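Local coordinates for carbohydrate binding module E1 (Uncultured bacterium, PDB 5KLF), which binds glucose-based carbohydrate, probably serving as the non-catalytic module that holds a larger polysaccharide-degrading enzyme on its substrate, at residues Ser50-Thr55 and Phe90-Asp95; Cys30-Lys35 and Asp78-Ile83. All blocks are in the same frame, centred on the assembly; numbering follows the deposited sequence.

Interaction 1. Residues Ser50-Thr55 and Phe90-Asp95; sequences SSYNIT and FNVKFD. With BGC (beta-D-glucopyranose), chain B.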
loop_
_atom_site.group_PDB
_atom_site.type_symbol
_atom_site.label_atom_id
_atom_site.label_comp_id
_atom_site.label_asym_id
_atom_site.label_seq_id
_atom_site.Cartn_x
_atom_site.Cartn_y
_atom_site.Cartn_z
ATOM N N SER A 50 -2.753 -6.359 7.736
ATOM C CA SER A 50 -3.367 -5.885 6.488
ATOM C C SER A 50 -2.776 -6.655 5.314
ATOM O O SER A 50 -1.710 -7.264 5.413
ATOM C CB SER A 50 -3.139 -4.368 6.304
ATOM O OG SER A 50 -1.741 -4.077 6.350
ATOM N N SER A 51 -3.490 -6.643 4.198
ATOM C CA SER A 51 -2.960 -7.270 2.992
ATOM C C SER A 51 -3.313 -6.405 1.779
ATOM O O SER A 51 -4.262 -5.606 1.823
ATOM C CB SER A 51 -3.480 -8.698 2.838
ATOM O OG SER A 51 -4.843 -8.673 2.500
ATOM N N TYR A 52 -2.524 -6.562 0.691
ATOM C CA TYR A 52 -2.582 -5.631 -0.438
ATOM C C TYR A 52 -2.423 -6.386 -1.752
ATOM O O TYR A 52 -1.707 -7.390 -1.828
ATOM C CB TYR A 52 -1.446 -4.561 -0.388
ATOM C CG TYR A 52 -1.346 -3.869 0.948
ATOM C CD1 TYR A 52 -1.869 -2.587 1.130
ATOM C CD2 TYR A 52 -0.770 -4.511 2.041
ATOM C CE1 TYR A 52 -1.816 -1.970 2.386
ATOM C CE2 TYR A 52 -0.709 -3.901 3.280
ATOM C CZ TYR A 52 -1.234 -2.641 3.447
ATOM O OH TYR A 52 -1.180 -2.058 4.695
ATOM N N ASN A 53 -3.034 -5.842 -2.796
ATOM C CA ASN A 53 -2.775 -6.250 -4.176
ATOM C C ASN A 53 -2.390 -5.005 -4.958
ATOM O O ASN A 53 -3.100 -3.994 -4.896
ATOM C CB ASN A 53 -4.013 -6.829 -4.854
ATOM C CG ASN A 53 -4.448 -8.160 -4.307
ATOM O OD1 ASN A 53 -5.635 -8.542 -4.463
ATOM N ND2 ASN A 53 -3.526 -8.894 -3.713
ATOM N N ILE A 54 -1.299 -5.075 -5.705
ATOM C CA ILE A 54 -0.906 -4.000 -6.610
ATOM C C ILE A 54 -1.462 -4.299 -7.997
ATOM O O ILE A 54 -1.254 -5.398 -8.523
ATOM C CB ILE A 54 0.620 -3.867 -6.650
ATOM C CG1 ILE A 54 1.112 -3.520 -5.234
ATOM C CG2 ILE A 54 0.982 -2.785 -7.635
ATOM C CD1 ILE A 54 2.609 -3.420 -5.050
ATOM N N THR A 55 -2.156 -3.320 -8.598
ATOM C CA THR A 55 -2.756 -3.535 -9.914
ATOM C C THR A 55 -1.673 -3.878 -10.911
ATOM O O THR A 55 -0.661 -3.175 -11.007
ATOM C CB THR A 55 -3.519 -2.289 -10.346
ATOM O OG1 THR A 55 -4.498 -2.011 -9.324
ATOM C CG2 THR A 55 -4.243 -2.509 -11.707
ATOM N N PHE A 90 -6.266 1.828 10.089
ATOM C CA PHE A 90 -4.921 1.779 10.658
ATOM C C PHE A 90 -4.072 2.841 9.979
ATOM O O PHE A 90 -4.444 3.343 8.923
ATOM C CB PHE A 90 -4.302 0.378 10.503
ATOM C CG PHE A 90 -4.149 -0.074 9.065
ATOM C CD1 PHE A 90 -5.239 -0.554 8.328
ATOM C CD2 PHE A 90 -2.896 -0.028 8.451
ATOM C CE1 PHE A 90 -5.095 -0.973 6.996
ATOM C CE2 PHE A 90 -2.733 -0.454 7.117
ATOM C CZ PHE A 90 -3.807 -0.917 6.376
ATOM N N ASN A 91 -2.941 3.204 10.600
ATOM C CA ASN A 91 -2.067 4.207 10.001
ATOM C C ASN A 91 -0.951 3.498 9.244
ATOM O O ASN A 91 -0.262 2.645 9.811
ATOM C CB ASN A 91 -1.440 5.142 11.032
ATOM C CG ASN A 91 -2.460 6.009 11.725
ATOM O OD1 ASN A 91 -2.451 6.081 12.969
ATOM N ND2 ASN A 91 -3.350 6.629 10.975
ATOM N N VAL A 92 -0.755 3.873 7.986
ATOM C CA VAL A 92 0.201 3.176 7.141
ATOM C C VAL A 92 1.002 4.215 6.387
ATOM O O VAL A 92 0.514 5.329 6.147
ATOM C CB VAL A 92 -0.531 2.221 6.159
ATOM C CG1 VAL A 92 -1.359 3.015 5.153
ATOM C CG2 VAL A 92 0.437 1.263 5.442
ATOM N N LYS A 93 2.237 3.853 5.997
ATOM C CA LYS A 93 2.967 4.666 5.034
ATOM C C LYS A 93 3.571 3.790 3.955
ATOM O O LYS A 93 3.933 2.625 4.176
ATOM C CB LYS A 93 4.053 5.526 5.657
ATOM C CG LYS A 93 4.898 4.892 6.654
ATOM C CD LYS A 93 5.504 6.047 7.506
ATOM C CE LYS A 93 6.818 5.726 8.069
ATOM N NZ LYS A 93 7.238 6.904 8.896
ATOM N N PHE A 94 3.641 4.372 2.770
ATOM C CA PHE A 94 4.360 3.820 1.626
ATOM C C PHE A 94 5.659 4.592 1.453
ATOM O O PHE A 94 5.697 5.821 1.632
ATOM C CB PHE A 94 3.518 3.926 0.357
ATOM C CG PHE A 94 2.243 3.113 0.422
ATOM C CD1 PHE A 94 1.322 3.311 1.418
ATOM C CD2 PHE A 94 1.986 2.119 -0.498
ATOM C CE1 PHE A 94 0.165 2.538 1.509
ATOM C CE2 PHE A 94 0.808 1.348 -0.397
ATOM C CZ PHE A 94 -0.095 1.587 0.583
ATOM N N ASP A 95 6.721 3.869 1.108
ATOM C CA ASP A 95 8.034 4.471 0.912
ATOM C C ASP A 95 8.787 3.643 -0.124
ATOM O O ASP A 95 8.290 2.629 -0.629
ATOM C CB ASP A 95 8.818 4.559 2.243
ATOM C CG ASP A 95 9.770 5.751 2.301
ATOM O OD1 ASP A 95 10.387 6.125 1.275
ATOM O OD2 ASP A 95 9.886 6.331 3.409
HETATM C C2 BGC B . 8.908 5.006 11.928
HETATM C C3 BGC B . 9.626 4.235 10.798
HETATM C C4 BGC B . 10.825 3.453 11.399
HETATM C C5 BGC B . 10.272 2.559 12.530
HETATM C C6 BGC B . 11.399 1.844 13.272
HETATM C C1 BGC B . 8.495 3.979 13.019
HETATM O O2 BGC B . 7.746 5.571 11.402
HETATM O O3 BGC B . 10.059 5.193 9.859
HETATM O O4 BGC B . 11.332 2.646 10.379
HETATM O O5 BGC B . 9.649 3.361 13.500
HETATM O O6 BGC B . 10.825 1.155 14.343
#

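Interaction 2. Residues Cys30-Lys35 and Asp78-Ile83; sequences CIKYNK and DLYIKI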
loop_
_atom_site.group_PDB
_atom_site.type_symbol
_atom_site.label_atom_id
_atom_site.label_comp_id
_atom_site.label_asym_id
_atom_site.label_seq_id
_atom_site.Cartn_x
_atom_site.Cartn_y
_atom_site.Cartn_z
ATOM N N CYS A 30 -8.198 2.173 -2.299
ATOM C CA CYS A 30 -7.402 1.976 -3.512
ATOM C C CYS A 30 -6.468 3.162 -3.562
ATOM O O CYS A 30 -6.924 4.277 -3.809
ATOM C CB CYS A 30 -8.294 1.954 -4.744
ATOM S SG CYS A 30 -7.379 1.955 -6.325
ATOM N N ILE A 31 -5.171 2.941 -3.332
ATOM C CA ILE A 31 -4.239 4.030 -3.044
ATOM C C ILE A 31 -3.287 4.216 -4.223
ATOM O O ILE A 31 -2.713 3.238 -4.729
ATOM C CB ILE A 31 -3.499 3.727 -1.734
ATOM C CG1 ILE A 31 -4.535 3.654 -0.590
ATOM C CG2 ILE A 31 -2.404 4.790 -1.442
ATOM C CD1 ILE A 31 -4.212 2.550 0.315
ATOM N N LYS A 32 -3.172 5.461 -4.707
ATOM C CA LYS A 32 -2.171 5.792 -5.719
ATOM C C LYS A 32 -0.844 6.098 -5.022
ATOM O O LYS A 32 -0.818 6.815 -4.017
ATOM C CB LYS A 32 -2.608 7.000 -6.539
ATOM C CG LYS A 32 -1.570 7.444 -7.545
ATOM C CD LYS A 32 -2.129 8.557 -8.425
ATOM C CE LYS A 32 -1.023 9.096 -9.387
ATOM N NZ LYS A 32 -1.607 10.201 -10.196
ATOM N N TYR A 33 0.253 5.562 -5.555
ATOM C CA TYR A 33 1.580 5.865 -5.016
ATOM C C TYR A 33 2.579 5.876 -6.156
ATOM O O TYR A 33 2.672 4.900 -6.903
ATOM C CB TYR A 33 2.032 4.829 -3.978
ATOM C CG TYR A 33 3.388 5.180 -3.402
ATOM C CD1 TYR A 33 3.556 6.367 -2.687
ATOM C CD2 TYR A 33 4.498 4.367 -3.603
ATOM C CE1 TYR A 33 4.802 6.720 -2.152
ATOM C CE2 TYR A 33 5.772 4.709 -3.057
ATOM C CZ TYR A 33 5.897 5.889 -2.337
ATOM O OH TYR A 33 7.110 6.274 -1.793
ATOM N N ASN A 34 3.327 6.968 -6.296
ATOM C CA ASN A 34 4.338 7.021 -7.337
ATOM C C ASN A 34 5.657 6.601 -6.712
ATOM O O ASN A 34 6.126 7.241 -5.761
ATOM C CB ASN A 34 4.440 8.418 -7.945
ATOM C CG ASN A 34 5.452 8.479 -9.041
ATOM O OD1 ASN A 34 6.654 8.636 -8.786
ATOM N ND2 ASN A 34 4.979 8.377 -10.285
ATOM N N LYS A 35 6.226 5.495 -7.207
ATOM C CA LYS A 35 7.555 5.040 -6.789
ATOM C C LYS A 35 8.572 5.471 -7.832
ATOM O O LYS A 35 8.601 4.930 -8.943
ATOM C CB LYS A 35 7.609 3.524 -6.619
ATOM C CG LYS A 35 9.063 3.009 -6.471
ATOM C CD LYS A 35 9.046 1.709 -5.728
ATOM C CE LYS A 35 8.831 0.523 -6.647
ATOM N NZ LYS A 35 9.828 0.398 -7.734
ATOM N N ASP A 78 3.651 5.205 -11.395
ATOM C CA ASP A 78 2.420 5.188 -10.605
ATOM C C ASP A 78 1.994 3.759 -10.296
ATOM O O ASP A 78 1.846 2.933 -11.211
ATOM C CB ASP A 78 1.299 5.867 -11.363
ATOM C CG ASP A 78 1.480 7.333 -11.477
ATOM O OD1 ASP A 78 2.295 7.927 -10.733
ATOM O OD2 ASP A 78 0.762 7.879 -12.333
ATOM N N LEU A 79 1.727 3.484 -9.024
ATOM C CA LEU A 79 1.207 2.194 -8.592
ATOM C C LEU A 79 -0.159 2.410 -7.982
ATOM O O LEU A 79 -0.432 3.478 -7.426
ATOM C CB LEU A 79 2.113 1.538 -7.558
ATOM C CG LEU A 79 3.555 1.248 -8.012
ATOM C CD1 LEU A 79 4.351 0.809 -6.747
ATOM C CD2 LEU A 79 3.613 0.192 -9.110
ATOM N N TYR A 80 -1.028 1.402 -8.118
ATOM C CA TYR A 80 -2.351 1.422 -7.509
ATOM C C TYR A 80 -2.435 0.221 -6.586
ATOM O O TYR A 80 -2.271 -0.917 -7.029
ATOM C CB TYR A 80 -3.438 1.425 -8.599
ATOM C CG TYR A 80 -3.252 2.712 -9.368
ATOM C CD1 TYR A 80 -3.769 3.924 -8.873
ATOM C CD2 TYR A 80 -2.514 2.744 -10.543
ATOM C CE1 TYR A 80 -3.556 5.100 -9.535
ATOM C CE2 TYR A 80 -2.294 3.926 -11.203
ATOM C CZ TYR A 80 -2.815 5.093 -10.693
ATOM O OH TYR A 80 -2.598 6.266 -11.384
ATOM N N ILE A 81 -2.627 0.478 -5.298
ATOM C CA ILE A 81 -2.480 -0.538 -4.270
ATOM C C ILE A 81 -3.810 -0.652 -3.544
ATOM O O ILE A 81 -4.253 0.307 -2.893
ATOM C CB ILE A 81 -1.340 -0.199 -3.307
ATOM C CG1 ILE A 81 -0.096 0.095 -4.145
ATOM C CG2 ILE A 81 -1.176 -1.340 -2.319
ATOM C CD1 ILE A 81 1.058 0.598 -3.420
ATOM N N LYS A 82 -4.451 -1.824 -3.661
ATOM C CA LYS A 82 -5.746 -2.082 -3.042
ATOM C C LYS A 82 -5.492 -2.703 -1.682
ATOM O O LYS A 82 -4.717 -3.654 -1.578
ATOM C CB LYS A 82 -6.588 -3.039 -3.880
ATOM C CG LYS A 82 -7.985 -3.247 -3.244
ATOM C CD LYS A 82 -8.925 -4.104 -4.064
ATOM C CE LYS A 82 -10.292 -4.164 -3.325
ATOM N NZ LYS A 82 -11.233 -5.165 -3.957
ATOM N N ILE A 83 -6.146 -2.175 -0.646
ATOM C CA ILE A 83 -6.108 -2.790 0.680
ATOM C C ILE A 83 -7.165 -3.889 0.687
ATOM O O ILE A 83 -8.361 -3.622 0.731
ATOM C CB ILE A 83 -6.347 -1.765 1.790
ATOM C CG1 ILE A 83 -5.388 -0.589 1.566
ATOM C CG2 ILE A 83 -6.215 -2.432 3.179
ATOM C CD1 ILE A 83 -5.139 0.238 2.778
HETATM O O HOH W 1 -3.580 9.108 -11.981
HETATM O O HOH W 2 -0.578 10.556 -12.505
#

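Interaction 1. Residues Ser50-Thr55 and Phe90-Asp95
Tyr52 and Phe90 come at each other from opposite directions, and the phenol oxygen does the touching: Tyr52 OH lies at the edge of the Phe90 ring, close to the ring plane, 3.3 Å from Phe90 CE2. Ser50 reaches the same end of that ring at a slant, with Ser50 CB 3.5 Å from Phe90 CZ. The third ring stands off a little, Phe94 CZ approaching Tyr52 CE1 to 4.3 Å, and no two of the rings are stacked.

The hydroxyl of Tyr52 would be awkward in such an apolar interior, but Ser50, two residues back on the same side of the strand, supplies a mate: Ser50 OG and Tyr52 OH are 2.7 Å apart and hydrogen-bonded. The bond also pins the end of the tyrosine where Val92 CG2 packs against Tyr52 OH at 3.8 Å. In Phe90 a first torsion of 61° sets CG between the backbone N and the carbonyl carbon, and the ring leaves the strand towards Ser50 and Tyr52.

Lys93 points to the opposite side of its strand from Val92. Its chain, extended beyond CG, brings Lys93 NZ to 2.9 Å from O2 of a bound glucose, with a weak second bond to O3; Trp68 NE1 holds the same sugar.

This is packing between the two sheets of a beta-sandwich, a fold common among carbohydrate-binding modules. The strand segments pass 11.0 Å apart with 44° between their directions, and only side chains bridge the gap. Strand 50-54 is bonded on its own sheet to strands 61-63 and 77-86, while strand 90-96 runs between 23-25 and 40-44, whose Ala25, Phe23 and Ile42 pack against Val92.

Interaction 2. Residues Cys30-Lys35 and Asp78-Ile83
Asn34 ND2 donates to Asp78 OD1 over 2.8 Å in a nearly straight bond (176°). The carboxylate oxygen lies in the amide plane of Asn34, but the amide comes to it on the anti side, 35° out of the carboxylate plane. Asp78 OD2 turns to Lys32: the salt bridge to Lys32 NZ is long at 3.9 Å, and a water taking a bond from the ammonium and giving one to OD2 closes the gap. A gadolinium atom lies about 3 Å from the Asp78 side chain. A leucine in place of Asp78 would probably leave the Asn34 amide without its acceptor and freer to turn, and the Lys32 ammonium without its counter-charge.

Beneath these side chains the backbones pair as antiparallel strands, with Ile31-Ile81 and Tyr33-Leu79 as hydrogen-bonded pairs; Leu79 N to Tyr33 O is 2.7 Å. Strands 30-35 and 77-86 are neighbours in one sheet of the beta-sandwich, and the start of strand 30-35 is tied to Cys8 by the Cys30 disulfide.

On the outer face Lys32 lies alongside Tyr80, its CG 3.7 Å from Tyr80 CE1, and a second water joins Lys32 NZ to Tyr80 OH. On the inner face the Ile31 and Ile83 side chains meet at an angle, Ile31 CD1 3.5 Å from Ile83 CD1, while Leu79 leans on Leu40 of the opposing sheet.

How the interactions relate
Interaction 1 lies about 2 Å from the chain centre and is buried throughout; interaction 2, its centre about 8 Å from that of interaction 1, has one face in the core and one towards solvent. The first joins the two sheets through side chains alone, the second pairs two neighbouring strands of one sheet through main-chain bonds, with charged groups and waters on its outer side. They share elements: strand 50-54 neighbours strand 77-86, with Asn53 O 2.8 Å from Lys82 N in a probable hydrogen bond, and strand 77-86 precedes strand 90-96 in the chain. In the core, Ile81 packs on both Tyr52 and Phe94, so the inner face of residues 78-83 backs the aromatic group of interaction 1.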